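Local coordinates for oxysterol-binding protein homolog 3 (Saccharomyces cerevisiae, PDB 4IC4), which carries lipids such as sterols between membranes through the cytosol, in transport coupled to phosphoinositides, its OSBP-related domain providing the lipid-binding part, at residues M61-N66 and E340-L345; T127-R132 and E383-H388; T203-L208 and R213-V218; I252-P255 and K261-T264; G286-N291 and G297-T302. All coordinates share one frame; numbering follows the deposited sequence.

Contact 1. Residues M61-N66 and E340-L345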
# COMPACT_ATOMS: atom_id res chain seq x y z
N MET A 61 0.58 17.09 11.70
CA MET A 61 0.97 17.66 10.43
C MET A 61 -0.19 18.38 9.76
O MET A 61 -1.34 17.97 9.88
CB MET A 61 1.47 16.56 9.49
CG MET A 61 2.61 15.73 10.04
SD MET A 61 4.18 16.60 9.99
CE MET A 61 4.86 15.95 8.46
N PRO A 62 0.10 19.49 9.06
CA PRO A 62 -0.98 20.21 8.39
C PRO A 62 -1.51 19.31 7.28
O PRO A 62 -0.77 18.46 6.76
CB PRO A 62 -0.28 21.46 7.86
CG PRO A 62 1.09 20.96 7.56
CD PRO A 62 1.40 20.11 8.78
N VAL A 63 -2.77 19.49 6.91
CA VAL A 63 -3.36 18.66 5.86
C VAL A 63 -2.63 18.82 4.53
O VAL A 63 -2.71 17.95 3.66
CB VAL A 63 -4.86 19.00 5.68
CG1 VAL A 63 -5.02 20.37 5.03
CG2 VAL A 63 -5.54 17.92 4.86
N THR A 64 -1.90 19.92 4.37
CA THR A 64 -1.17 20.17 3.13
C THR A 64 0.03 19.23 2.97
O THR A 64 0.61 19.14 1.89
CB THR A 64 -0.69 21.63 3.06
OG1 THR A 64 -0.01 21.96 4.28
CG2 THR A 64 -1.87 22.56 2.86
N SER A 65 0.40 18.55 4.05
CA SER A 65 1.51 17.60 4.01
C SER A 65 1.03 16.25 3.50
O SER A 65 1.82 15.33 3.30
CB SER A 65 2.10 17.40 5.41
OG SER A 65 2.63 18.60 5.94
N ASN A 66 -0.28 16.14 3.29
CA ASN A 66 -0.88 14.89 2.82
C ASN A 66 -1.22 14.86 1.34
O ASN A 66 -1.22 15.89 0.65
CB ASN A 66 -2.18 14.62 3.59
CG ASN A 66 -1.97 14.40 5.07
OD1 ASN A 66 -2.82 14.75 5.88
ND2 ASN A 66 -0.85 13.79 5.43
N GLU A 340 -9.81 21.72 8.95
CA GLU A 340 -10.75 21.71 10.07
C GLU A 340 -11.26 20.30 10.33
O GLU A 340 -11.36 19.87 11.48
CB GLU A 340 -11.92 22.65 9.77
CG GLU A 340 -12.71 23.04 11.01
CD GLU A 340 -13.78 24.08 10.71
OE1 GLU A 340 -13.46 25.11 10.08
OE2 GLU A 340 -14.95 23.86 11.11
N TRP A 341 -11.58 19.58 9.26
CA TRP A 341 -12.07 18.21 9.41
C TRP A 341 -10.99 17.27 9.93
O TRP A 341 -11.28 16.40 10.75
CB TRP A 341 -12.60 17.69 8.07
CG TRP A 341 -14.05 18.00 7.84
CD1 TRP A 341 -14.58 18.80 6.86
CD2 TRP A 341 -15.16 17.49 8.58
NE1 TRP A 341 -15.95 18.81 6.94
CE2 TRP A 341 -16.34 18.01 7.99
CE3 TRP A 341 -15.28 16.63 9.68
CZ2 TRP A 341 -17.61 17.71 8.47
CZ3 TRP A 341 -16.55 16.33 10.16
CH2 TRP A 341 -17.70 16.87 9.55
N LYS A 342 -9.75 17.43 9.46
CA LYS A 342 -8.67 16.57 9.92
C LYS A 342 -8.55 16.71 11.44
O LYS A 342 -8.50 15.71 12.16
CB LYS A 342 -7.35 16.96 9.24
CG LYS A 342 -6.18 16.07 9.61
CD LYS A 342 -4.94 16.39 8.79
CE LYS A 342 -3.77 15.51 9.22
NZ LYS A 342 -2.53 15.82 8.44
N LEU A 343 -8.51 17.94 11.92
CA LEU A 343 -8.41 18.20 13.35
C LEU A 343 -9.61 17.62 14.10
O LEU A 343 -9.46 17.06 15.18
CB LEU A 343 -8.31 19.70 13.61
CG LEU A 343 -7.06 20.38 13.04
CD1 LEU A 343 -7.15 21.88 13.24
CD2 LEU A 343 -5.82 19.82 13.72
N LYS A 344 -10.79 17.75 13.51
CA LYS A 344 -12.01 17.25 14.13
C LYS A 344 -12.00 15.73 14.28
O LYS A 344 -12.31 15.21 15.35
CB LYS A 344 -13.23 17.68 13.32
CG LYS A 344 -14.55 17.05 13.78
CD LYS A 344 -14.85 17.36 15.24
CE LYS A 344 -15.14 18.83 15.46
NZ LYS A 344 -15.48 19.11 16.89
N LEU A 345 -11.63 15.02 13.22
CA LEU A 345 -11.59 13.56 13.29
C LEU A 345 -10.58 13.08 14.33
O LEU A 345 -10.84 12.14 15.07
CB LEU A 345 -11.24 12.96 11.93
CG LEU A 345 -12.40 12.56 11.02
CD1 LEU A 345 -13.26 13.76 10.69
CD2 LEU A 345 -11.84 11.92 9.75
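Lys342 reaches out of helix 335-354 and puts its ammonium group into the bend of 61-66, where two oxygens take hydrogen bonds from it. Lys342 NZ gives one to Met61 O at 2.8 Å and another to Asn66 OD1, also at 2.8 Å. At the Met61 carbonyl the nitrogen stands well above the carbonyl plane, 52° out of it, whereas at the Asn66 amide it is tilted by only 27°. Asn66 and Lys342 approach from opposite directions, and the other end of the amide is held as well, since ND2 bonds to Lys118 O; this should fix which way OD1 faces.

The reach comes from the torsions of the lysine. CG lies anti to the backbone N (chi1 -177°), and the chain beyond is fully extended, carrying NZ straight away from the helix. This is the OSBP-related domain at its phosphoinositide site: Met61, Lys118 and Glu346 all belong to the residues that bind phosphatidylinositol 4-phosphate, so the lysine ties the loop that carries Met61 to the helix that carries Glu346.

Apolar contact is slighter and runs along the lysine stem. Val63 points toward the helix, and its CB comes to 4.1 Å from Lys342 CD. Val63 itself lies in a short 3-10 turn, where Ser65 N bonds to Pro62 O and Asn66 N to Val63 O. A second polar tie to the same helix is made by Glu339, whose OE2 accepts from Val63 N, while Tyr330 OH bonds to Asn66 O.

Contact 2. Residues T127-R132 and E383-H388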
# COMPACT_ATOMS: atom_id res chain seq x y z
N THR A 127 -11.89 1.52 7.63
CA THR A 127 -11.75 0.41 6.70
C THR A 127 -11.60 0.91 5.28
O THR A 127 -11.82 2.08 4.99
CB THR A 127 -12.99 -0.51 6.75
OG1 THR A 127 -14.17 0.27 6.49
CG2 THR A 127 -13.11 -1.18 8.11
N PHE A 128 -11.20 0.01 4.39
CA PHE A 128 -11.12 0.35 2.99
C PHE A 128 -11.30 -0.92 2.19
O PHE A 128 -10.53 -1.86 2.31
CB PHE A 128 -9.79 1.00 2.60
CG PHE A 128 -9.67 1.27 1.12
CD1 PHE A 128 -10.54 2.17 0.50
CD2 PHE A 128 -8.73 0.61 0.35
CE1 PHE A 128 -10.47 2.40 -0.87
CE2 PHE A 128 -8.65 0.83 -1.03
CZ PHE A 128 -9.53 1.73 -1.65
N GLU A 129 -12.36 -0.95 1.39
CA GLU A 129 -12.62 -2.10 0.55
C GLU A 129 -12.23 -1.71 -0.87
O GLU A 129 -12.25 -0.53 -1.23
CB GLU A 129 -14.10 -2.48 0.56
CG GLU A 129 -15.01 -1.44 -0.10
CD GLU A 129 -16.36 -2.01 -0.50
OE1 GLU A 129 -16.71 -1.91 -1.70
OE2 GLU A 129 -17.08 -2.56 0.36
N LEU A 130 -11.88 -2.71 -1.67
CA LEU A 130 -11.52 -2.47 -3.05
C LEU A 130 -11.89 -3.69 -3.88
O LEU A 130 -11.25 -4.74 -3.79
CB LEU A 130 -10.03 -2.17 -3.20
CG LEU A 130 -9.58 -1.91 -4.65
CD1 LEU A 130 -10.29 -0.68 -5.21
CD2 LEU A 130 -8.08 -1.72 -4.69
N ILE A 131 -12.95 -3.55 -4.67
CA ILE A 131 -13.41 -4.61 -5.53
C ILE A 131 -13.00 -4.26 -6.96
O ILE A 131 -13.41 -3.22 -7.49
CB ILE A 131 -14.94 -4.74 -5.49
CG1 ILE A 131 -15.40 -5.14 -4.08
CG2 ILE A 131 -15.41 -5.77 -6.52
CD1 ILE A 131 -16.90 -5.13 -3.90
N ARG A 132 -12.17 -5.11 -7.57
CA ARG A 132 -11.74 -4.87 -8.94
C ARG A 132 -12.10 -6.09 -9.79
O ARG A 132 -11.29 -6.99 -10.00
CB ARG A 132 -10.23 -4.62 -9.00
CG ARG A 132 -9.79 -3.29 -8.38
CD ARG A 132 -10.35 -2.09 -9.13
NE ARG A 132 -9.92 -2.09 -10.53
CZ ARG A 132 -9.25 -1.09 -11.11
NH1 ARG A 132 -8.92 -0.00 -10.42
NH2 ARG A 132 -8.90 -1.19 -12.39
N GLU A 383 -19.98 -10.90 4.04
CA GLU A 383 -21.33 -11.39 4.27
C GLU A 383 -22.24 -10.23 4.68
O GLU A 383 -23.38 -10.14 4.21
CB GLU A 383 -21.33 -12.49 5.34
CG GLU A 383 -20.87 -13.85 4.82
CD GLU A 383 -21.67 -14.32 3.62
OE1 GLU A 383 -22.91 -14.41 3.73
OE2 GLU A 383 -21.07 -14.58 2.56
N ARG A 384 -21.74 -9.35 5.54
CA ARG A 384 -22.50 -8.18 5.98
C ARG A 384 -22.85 -7.29 4.79
O ARG A 384 -23.98 -6.81 4.66
CB ARG A 384 -21.68 -7.34 6.96
CG ARG A 384 -21.55 -7.87 8.39
CD ARG A 384 -20.40 -7.12 9.07
NE ARG A 384 -20.26 -7.36 10.51
CZ ARG A 384 -20.93 -6.70 11.45
NH1 ARG A 384 -20.72 -6.99 12.73
NH2 ARG A 384 -21.82 -5.77 11.12
N ARG A 385 -21.87 -7.07 3.93
CA ARG A 385 -22.05 -6.20 2.77
C ARG A 385 -23.23 -6.62 1.89
O ARG A 385 -23.94 -5.77 1.35
CB ARG A 385 -20.76 -6.20 1.94
CG ARG A 385 -20.66 -5.07 0.92
CD ARG A 385 -19.36 -5.21 0.14
NE ARG A 385 -19.06 -4.06 -0.71
CZ ARG A 385 -19.67 -3.77 -1.86
NH1 ARG A 385 -20.64 -4.54 -2.32
NH2 ARG A 385 -19.28 -2.71 -2.55
N LYS A 386 -23.43 -7.92 1.76
CA LYS A 386 -24.51 -8.46 0.94
C LYS A 386 -25.89 -7.99 1.41
O LYS A 386 -26.82 -7.89 0.60
CB LYS A 386 -24.44 -9.99 0.96
CG LYS A 386 -25.02 -10.67 -0.26
CD LYS A 386 -24.58 -12.13 -0.30
CE LYS A 386 -23.05 -12.24 -0.27
NZ LYS A 386 -22.57 -13.65 -0.28
N LYS A 387 -26.02 -7.70 2.70
CA LYS A 387 -27.30 -7.27 3.24
C LYS A 387 -27.26 -5.92 3.96
O LYS A 387 -28.15 -5.61 4.75
CB LYS A 387 -27.83 -8.33 4.21
CG LYS A 387 -28.02 -9.70 3.58
CD LYS A 387 -28.51 -10.72 4.60
CE LYS A 387 -27.50 -10.93 5.72
NZ LYS A 387 -28.00 -11.88 6.75
N HIS A 388 -26.23 -5.11 3.68
CA HIS A 388 -26.08 -3.80 4.32
C HIS A 388 -26.18 -3.95 5.85
O HIS A 388 -26.77 -3.10 6.52
CB HIS A 388 -27.17 -2.83 3.84
CG HIS A 388 -27.29 -2.73 2.35
ND1 HIS A 388 -26.28 -2.27 1.55
CD2 HIS A 388 -28.33 -3.01 1.53
CE1 HIS A 388 -26.68 -2.26 0.29
NE2 HIS A 388 -27.92 -2.71 0.25
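The guanidinium of Arg385 has the CD1 methyl of Ile131 over the centre of one face, 3.6 Å above the plane, and the carboxylate of Glu129 at its edge. In the fold this pins helix 381-386, near the C-terminal end of the OSBP-related domain, against strand 127-132, the first strand of the antiparallel run that builds the domain's beta barrel.

The salt bridge is a two-pronged, side-on grip. Arg385 NE gives a nearly straight bond to Glu129 OE2 at 2.7 Å, and the acceptor lies in the guanidinium plane. Arg385 NH2 meets Glu129 OE1 at 2.8 Å, more bent and 18° out of that plane. Both oxygens use their syn lone pairs. The side chains cross at about a right angle, while the two flat end groups are 29° apart, nearly coplanar.

Arg385 covers the gap by extending from CG to NE after placing CG opposite its own N (chi1 -164°); the nearest CA atoms, of Glu129 and Arg385, remain 10.5 Å apart. Second partners hold both ions: Tyr381 OH bonds to Glu129 OE2, and Arg385 NH2 also bonds to Ile311 O. Beyond Arg385 the helix closes in a Schellman motif with His388, of positive phi, at C-prime. Ile131 CD1 is equally close to two guanidinium atoms, 3.7 Å from both Arg385 CZ and Arg385 NH2.

Contact 3. Residues T203-L208 and R213-V218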
# COMPACT_ATOMS: atom_id res chain seq x y z
N THR A 203 13.06 1.15 1.96
CA THR A 203 13.19 2.26 1.02
C THR A 203 13.76 3.44 1.80
O THR A 203 13.67 3.48 3.02
CB THR A 203 11.84 2.66 0.39
OG1 THR A 203 10.91 3.00 1.42
CG2 THR A 203 11.29 1.52 -0.45
N ILE A 204 14.34 4.39 1.08
CA ILE A 204 14.91 5.57 1.71
C ILE A 204 14.44 6.85 1.03
O ILE A 204 14.42 6.93 -0.19
CB ILE A 204 16.46 5.53 1.66
CG1 ILE A 204 16.99 4.24 2.29
CG2 ILE A 204 17.04 6.75 2.38
CD1 ILE A 204 16.71 4.10 3.77
N LEU A 205 14.07 7.84 1.84
CA LEU A 205 13.62 9.13 1.32
C LEU A 205 14.83 10.07 1.39
O LEU A 205 15.32 10.36 2.48
CB LEU A 205 12.48 9.67 2.18
CG LEU A 205 11.89 11.04 1.81
CD1 LEU A 205 11.40 11.03 0.37
CD2 LEU A 205 10.76 11.37 2.77
N LYS A 206 15.29 10.54 0.23
CA LYS A 206 16.45 11.43 0.17
C LYS A 206 16.15 12.88 -0.21
O LYS A 206 15.04 13.21 -0.62
CB LYS A 206 17.48 10.86 -0.81
CG LYS A 206 18.10 9.55 -0.37
CD LYS A 206 19.16 9.10 -1.37
CE LYS A 206 19.89 7.87 -0.88
NZ LYS A 206 20.98 7.47 -1.82
N ASN A 207 17.17 13.73 -0.08
CA ASN A 207 17.07 15.15 -0.38
C ASN A 207 16.04 15.87 0.48
O ASN A 207 15.21 16.63 -0.03
CB ASN A 207 16.75 15.38 -1.86
CG ASN A 207 17.94 15.11 -2.77
OD1 ASN A 207 17.88 15.35 -3.98
ND2 ASN A 207 19.02 14.60 -2.20
N LEU A 208 16.09 15.63 1.78
CA LEU A 208 15.16 16.26 2.71
C LEU A 208 15.58 17.70 2.99
O LEU A 208 14.75 18.56 3.26
CB LEU A 208 15.11 15.48 4.02
CG LEU A 208 14.61 14.03 3.95
CD1 LEU A 208 14.71 13.40 5.33
CD2 LEU A 208 13.18 14.00 3.45
N ARG A 213 13.19 16.05 -3.51
CA ARG A 213 13.09 14.84 -2.70
C ARG A 213 12.73 13.65 -3.58
O ARG A 213 12.07 13.80 -4.61
CB ARG A 213 12.02 15.02 -1.63
CG ARG A 213 12.33 16.10 -0.60
CD ARG A 213 11.10 16.50 0.19
NE ARG A 213 10.40 15.34 0.74
CZ ARG A 213 9.28 15.42 1.46
NH1 ARG A 213 8.74 16.61 1.72
NH2 ARG A 213 8.71 14.32 1.92
N TYR A 214 13.18 12.46 -3.18
CA TYR A 214 12.88 11.24 -3.92
C TYR A 214 13.10 10.01 -3.06
O TYR A 214 13.72 10.09 -2.00
CB TYR A 214 13.73 11.16 -5.20
CG TYR A 214 15.21 10.92 -4.98
CD1 TYR A 214 15.71 9.64 -4.78
CD2 TYR A 214 16.10 11.99 -4.97
CE1 TYR A 214 17.08 9.42 -4.59
CE2 TYR A 214 17.47 11.79 -4.78
CZ TYR A 214 17.95 10.50 -4.59
OH TYR A 214 19.29 10.30 -4.39
N MET A 215 12.58 8.88 -3.51
CA MET A 215 12.72 7.63 -2.78
C MET A 215 13.35 6.56 -3.65
O MET A 215 13.22 6.57 -4.87
CB MET A 215 11.35 7.14 -2.30
CG MET A 215 10.79 7.91 -1.14
SD MET A 215 9.11 7.41 -0.74
CE MET A 215 9.36 5.69 -0.27
N GLU A 216 14.04 5.63 -3.00
CA GLU A 216 14.68 4.53 -3.71
C GLU A 216 14.82 3.34 -2.78
O GLU A 216 15.02 3.50 -1.57
CB GLU A 216 16.06 4.96 -4.24
CG GLU A 216 17.13 5.10 -3.16
CD GLU A 216 18.46 5.58 -3.72
OE1 GLU A 216 19.48 5.43 -3.01
OE2 GLU A 216 18.49 6.11 -4.85
N PRO A 217 14.68 2.12 -3.32
CA PRO A 217 14.81 0.92 -2.49
C PRO A 217 16.29 0.69 -2.20
O PRO A 217 17.15 1.14 -2.96
CB PRO A 217 14.21 -0.17 -3.37
CG PRO A 217 14.59 0.28 -4.74
CD PRO A 217 14.31 1.77 -4.70
N VAL A 218 16.58 0.00 -1.11
CA VAL A 218 17.97 -0.28 -0.74
C VAL A 218 18.13 -1.71 -0.26
O VAL A 218 17.15 -2.41 0.01
CB VAL A 218 18.47 0.67 0.38
CG1 VAL A 218 18.48 2.10 -0.12
CG2 VAL A 218 17.58 0.54 1.61
O HOH W 1 20.48 8.01 -4.65
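The beta hairpin of strands 203-206 and 214-225 forms part of the antiparallel barrel of the OSBP-related domain, and Ile204 pairs with Glu216, and Lys206 with Tyr214, as its hydrogen-bonded pairs. Thr203 with Pro217 and Leu205 with Met215 are the non-hydrogen-bonded ones. The N-to-C directions of the short strand segments are 155° apart, close to antiparallel. Of the backbone bonds, Lys206 N to Tyr214 O is the shortest at 2.8 Å.

On the face carrying Lys206, Tyr214 and Glu216 the lysine lies across the phenol. Its CB makes a CH-pi contact over the Tyr214 ring, 4.1 Å from the centroid but offset toward the rim, and its CD passes 3.3 Å from Tyr214 OH. Extended beyond CG, Lys206 brings NZ to 2.8 Å from Glu216 OE1 in a salt bridge, approaching from above the carboxylate plane. A water joins Lys206 NZ, Tyr214 OH and Glu216 OE2, and Ser245 N also bonds to Glu216 OE2, so both carboxylate oxygens are engaged.

The other face is mainly apolar, with Leu205 CD1 3.5 Å from Met215 CG. Met215 bends at chi3 (63°), bringing its CE methyl toward Thr203 OG1. Helix 44-50 packs here through Leu44, which touches Leu205 and Arg213. Arg213 NE is buried without a polar partner in the model, beside Leu208, while Arg213 NH2 approaches Leu205 CD2 to 3.7 Å.

Contact 4. Residues I252-P255 and K261-T264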
# COMPACT_ATOMS: atom_id res chain seq x y z
N ILE A 252 16.83 -16.39 -9.02
CA ILE A 252 15.88 -17.43 -8.66
C ILE A 252 16.62 -18.74 -8.39
O ILE A 252 17.32 -19.25 -9.25
CB ILE A 252 14.86 -17.67 -9.79
CG1 ILE A 252 14.10 -16.38 -10.10
CG2 ILE A 252 13.90 -18.78 -9.41
CD1 ILE A 252 13.28 -15.86 -8.94
N ILE A 253 16.45 -19.26 -7.18
CA ILE A 253 17.12 -20.50 -6.79
C ILE A 253 16.14 -21.59 -6.41
O ILE A 253 15.59 -21.59 -5.31
CB ILE A 253 18.08 -20.25 -5.60
CG1 ILE A 253 19.07 -19.14 -5.95
CG2 ILE A 253 18.82 -21.54 -5.25
CD1 ILE A 253 19.99 -19.47 -7.11
N PRO A 254 15.90 -22.55 -7.32
CA PRO A 254 14.97 -23.65 -7.05
C PRO A 254 15.62 -24.66 -6.11
O PRO A 254 16.85 -24.77 -6.07
CB PRO A 254 14.71 -24.23 -8.44
CG PRO A 254 16.03 -24.04 -9.11
CD PRO A 254 16.41 -22.63 -8.71
N PRO A 255 14.82 -25.40 -5.34
CA PRO A 255 15.39 -26.38 -4.42
C PRO A 255 15.96 -27.57 -5.18
O PRO A 255 15.56 -27.85 -6.31
CB PRO A 255 14.20 -26.77 -3.55
CG PRO A 255 13.06 -26.69 -4.52
CD PRO A 255 13.34 -25.39 -5.26
N LYS A 261 14.74 -24.93 -12.80
CA LYS A 261 16.14 -24.53 -12.88
C LYS A 261 16.39 -23.09 -12.42
O LYS A 261 15.46 -22.31 -12.25
CB LYS A 261 16.65 -24.68 -14.32
CG LYS A 261 16.64 -26.12 -14.84
CD LYS A 261 17.94 -26.87 -14.57
CE LYS A 261 18.26 -27.01 -13.08
NZ LYS A 261 18.74 -25.74 -12.47
N LYS A 262 17.66 -22.77 -12.21
CA LYS A 262 18.05 -21.44 -11.77
C LYS A 262 17.84 -20.42 -12.88
O LYS A 262 18.16 -20.68 -14.04
CB LYS A 262 19.52 -21.43 -11.33
CG LYS A 262 19.81 -22.30 -10.12
CD LYS A 262 21.26 -22.21 -9.70
CE LYS A 262 21.54 -23.06 -8.47
NZ LYS A 262 22.96 -22.96 -8.04
N GLU A 263 17.31 -19.26 -12.51
CA GLU A 263 17.04 -18.20 -13.47
C GLU A 263 17.40 -16.86 -12.87
O GLU A 263 17.50 -16.72 -11.65
CB GLU A 263 15.56 -18.21 -13.86
CG GLU A 263 15.07 -19.53 -14.42
CD GLU A 263 13.56 -19.56 -14.60
OE1 GLU A 263 12.84 -19.47 -13.58
OE2 GLU A 263 13.09 -19.67 -15.75
N THR A 264 17.60 -15.87 -13.73
CA THR A 264 17.93 -14.53 -13.28
C THR A 264 17.05 -13.52 -14.00
O THR A 264 16.74 -13.67 -15.18
CB THR A 264 19.41 -14.20 -13.54
OG1 THR A 264 20.24 -15.09 -12.78
CG2 THR A 264 19.71 -12.77 -13.12
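Ile252 and Glu263 face each other as an antiparallel hydrogen-bonded pair, the last bridge before the connecting loop of the beta hairpin 247-253/263-268, in the antiparallel barrel of the OSBP-related domain. The two backbone bonds are unequal: Ile252 N to Glu263 O is short at 2.7 Å, whereas Glu263 N to Ile252 O stretches to 3.3 Å. Next to the longer bond, toward the connecting loop, Lys262 CA makes a CA-H...O contact with Ile252 O.

The side chains of the pair leave the backbone on the same face. Ile252 CB and Glu263 CB are 4.2 Å apart, and from there the two side chains part, the far end of Ile252 leading away from Glu263. Helix 94-104 receives this face: Ile252 touches Ile95 and Ser99, and Glu263 touches Thr96.

Lys262 is exposed and stretched out. With its CG beside the backbone N (chi1 -65°) and every later torsion near 180°, its aliphatic stem runs over two neighbours of the opposite segment. Lys262 CG packs on Pro254 CD at 3.7 Å, and Lys262 CD meets the CD1 methyl of Ile253. That methyl gets there because Ile253, whose CB points away from the opposite segment, folds back at chi2 (-63°). The side chains of Ile253 and Lys262 cross at a slant.

Pro254 points toward the other segment and packs on its main chain, where Pro254 CG rests 3.5 Å from Lys261 C.

Contact 5. Residues G286-N291 and G297-T302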
# COMPACT_ATOMS: atom_id res chain seq x y z
N GLY A 286 2.31 0.71 -15.54
CA GLY A 286 1.11 1.13 -16.23
C GLY A 286 1.19 2.63 -16.48
O GLY A 286 2.28 3.18 -16.68
N ASP A 287 0.05 3.29 -16.44
CA ASP A 287 0.01 4.73 -16.69
C ASP A 287 -0.15 5.57 -15.43
O ASP A 287 -0.69 5.13 -14.42
CB ASP A 287 -1.13 5.07 -17.65
CG ASP A 287 -1.02 4.34 -18.97
OD1 ASP A 287 0.08 4.30 -19.54
OD2 ASP A 287 -2.05 3.81 -19.44
N LEU A 288 0.32 6.81 -15.53
CA LEU A 288 0.18 7.78 -14.46
C LEU A 288 -0.94 8.68 -14.96
O LEU A 288 -1.31 8.63 -16.14
CB LEU A 288 1.45 8.62 -14.31
CG LEU A 288 2.72 7.90 -13.83
CD1 LEU A 288 3.86 8.89 -13.71
CD2 LEU A 288 2.45 7.23 -12.49
N VAL A 289 -1.51 9.48 -14.07
CA VAL A 289 -2.56 10.41 -14.50
C VAL A 289 -1.90 11.46 -15.38
O VAL A 289 -0.67 11.58 -15.40
CB VAL A 289 -3.21 11.13 -13.30
CG1 VAL A 289 -3.97 10.14 -12.44
CG2 VAL A 289 -2.14 11.85 -12.47
N SER A 290 -2.71 12.20 -16.12
CA SER A 290 -2.18 13.25 -16.98
C SER A 290 -1.59 14.36 -16.12
O SER A 290 -2.11 14.66 -15.04
CB SER A 290 -3.29 13.81 -17.87
OG SER A 290 -4.34 14.36 -17.09
N ASN A 291 -0.51 14.97 -16.59
CA ASN A 291 0.15 16.05 -15.86
C ASN A 291 0.36 15.66 -14.40
O ASN A 291 -0.07 16.37 -13.49
CB ASN A 291 -0.71 17.32 -15.94
CG ASN A 291 -1.02 17.71 -17.37
OD1 ASN A 291 -2.18 17.95 -17.71
ND2 ASN A 291 0.00 17.77 -18.20
N GLY A 297 1.81 12.96 -8.49
CA GLY A 297 2.52 11.86 -9.12
C GLY A 297 1.74 10.56 -9.09
O GLY A 297 2.30 9.48 -9.26
N PHE A 298 0.43 10.68 -8.88
CA PHE A 298 -0.48 9.53 -8.81
C PHE A 298 -0.52 8.68 -10.07
O PHE A 298 -0.39 9.19 -11.19
CB PHE A 298 -1.92 10.01 -8.59
CG PHE A 298 -2.31 10.18 -7.14
CD1 PHE A 298 -1.37 10.31 -6.13
CD2 PHE A 298 -3.67 10.26 -6.82
CE1 PHE A 298 -1.77 10.53 -4.81
CE2 PHE A 298 -4.07 10.47 -5.51
CZ PHE A 298 -3.13 10.60 -4.50
N THR A 299 -0.73 7.37 -9.89
CA THR A 299 -0.92 6.48 -11.03
C THR A 299 -2.43 6.53 -11.26
O THR A 299 -3.17 7.08 -10.44
CB THR A 299 -0.55 5.00 -10.73
OG1 THR A 299 -1.53 4.42 -9.86
CG2 THR A 299 0.83 4.91 -10.09
N LYS A 300 -2.90 5.98 -12.37
CA LYS A 300 -4.33 5.96 -12.61
C LYS A 300 -4.98 5.14 -11.50
O LYS A 300 -6.07 5.46 -11.04
CB LYS A 300 -4.65 5.38 -13.98
CG LYS A 300 -4.35 6.34 -15.11
CD LYS A 300 -4.71 5.76 -16.46
CE LYS A 300 -4.43 6.77 -17.57
NZ LYS A 300 -4.76 6.21 -18.91
N PHE A 301 -4.30 4.08 -11.07
CA PHE A 301 -4.82 3.22 -10.02
C PHE A 301 -4.97 4.03 -8.72
O PHE A 301 -5.99 3.92 -8.03
CB PHE A 301 -3.88 2.03 -9.79
CG PHE A 301 -4.45 0.95 -8.90
CD1 PHE A 301 -5.37 0.03 -9.40
CD2 PHE A 301 -4.05 0.84 -7.57
CE1 PHE A 301 -5.88 -0.99 -8.58
CE2 PHE A 301 -4.55 -0.18 -6.75
CZ PHE A 301 -5.47 -1.09 -7.26
N THR A 302 -3.97 4.84 -8.41
CA THR A 302 -4.04 5.66 -7.19
C THR A 302 -5.23 6.60 -7.26
O THR A 302 -5.97 6.76 -6.30
CB THR A 302 -2.78 6.54 -7.02
OG1 THR A 302 -1.61 5.78 -7.34
CG2 THR A 302 -2.69 7.04 -5.58
O HOH W 2 -2.29 2.72 -12.77
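Asp287 and Lys300 lie side by side and point the same way, across the join between the loop 286-291 and the N-terminus of helix 300-305 in the OSBP-related domain. Contact along the stems is close, with Asp287 CB 3.7 Å from Lys300 CE. The charged ends make a long salt bridge, OD2 of Asp287 to NZ of Lys300 at 3.7 Å. Lysine torsions all near 180° beyond CG keep the chain alongside the aspartate.

Leu288 and Thr299, whose CA atoms are only 3.8 Å apart, both have CB directed away from the opposite segment. They cross at a slant, and the methyls CD2 of Leu288 and CG2 of Thr299 still meet at 3.7 Å. Around the Leu288-Thr299 pairing run two nearly straight backbone bonds, Lys300 N to Asp287 O and Val289 N to Phe298 O, each 3.1 Å.

Thr299 occupies the N-cap position of the helix, and its N bonds to Thr302 OG1, which Glu77 OE1 also engages. The same Thr302 turns its CG2 over the centre of the Phe298 ring, 3.3 Å above the plane. On the loop side, Val289 sets CG2 between its backbone N and carbonyl carbon, which brings Val289 CG2 to 3.4 Å from Phe298 O.

Contacts 3 and 4 are both antiparallel hairpins of the barrel, but contact 3 is half buried, with a salt bridge and a water on one face, whereas contact 4 is a surface contact dominated by backbone bonds and a lysine stem. Contacts 1 and 2, both partly buried, tie distant parts of the chain, and each depends on one long basic side chain: a lysine holding neutral oxygens beside the phosphoinositide site in contact 1, an arginine gripping a carboxylate away from it in contact 2. Contact 5, also partly buried, is a local loop-to-helix contact, two backbone bonds and a long salt bridge at the start of helix 300-305. It touches contact 2 where Phe301 packs on Leu130 and Arg132.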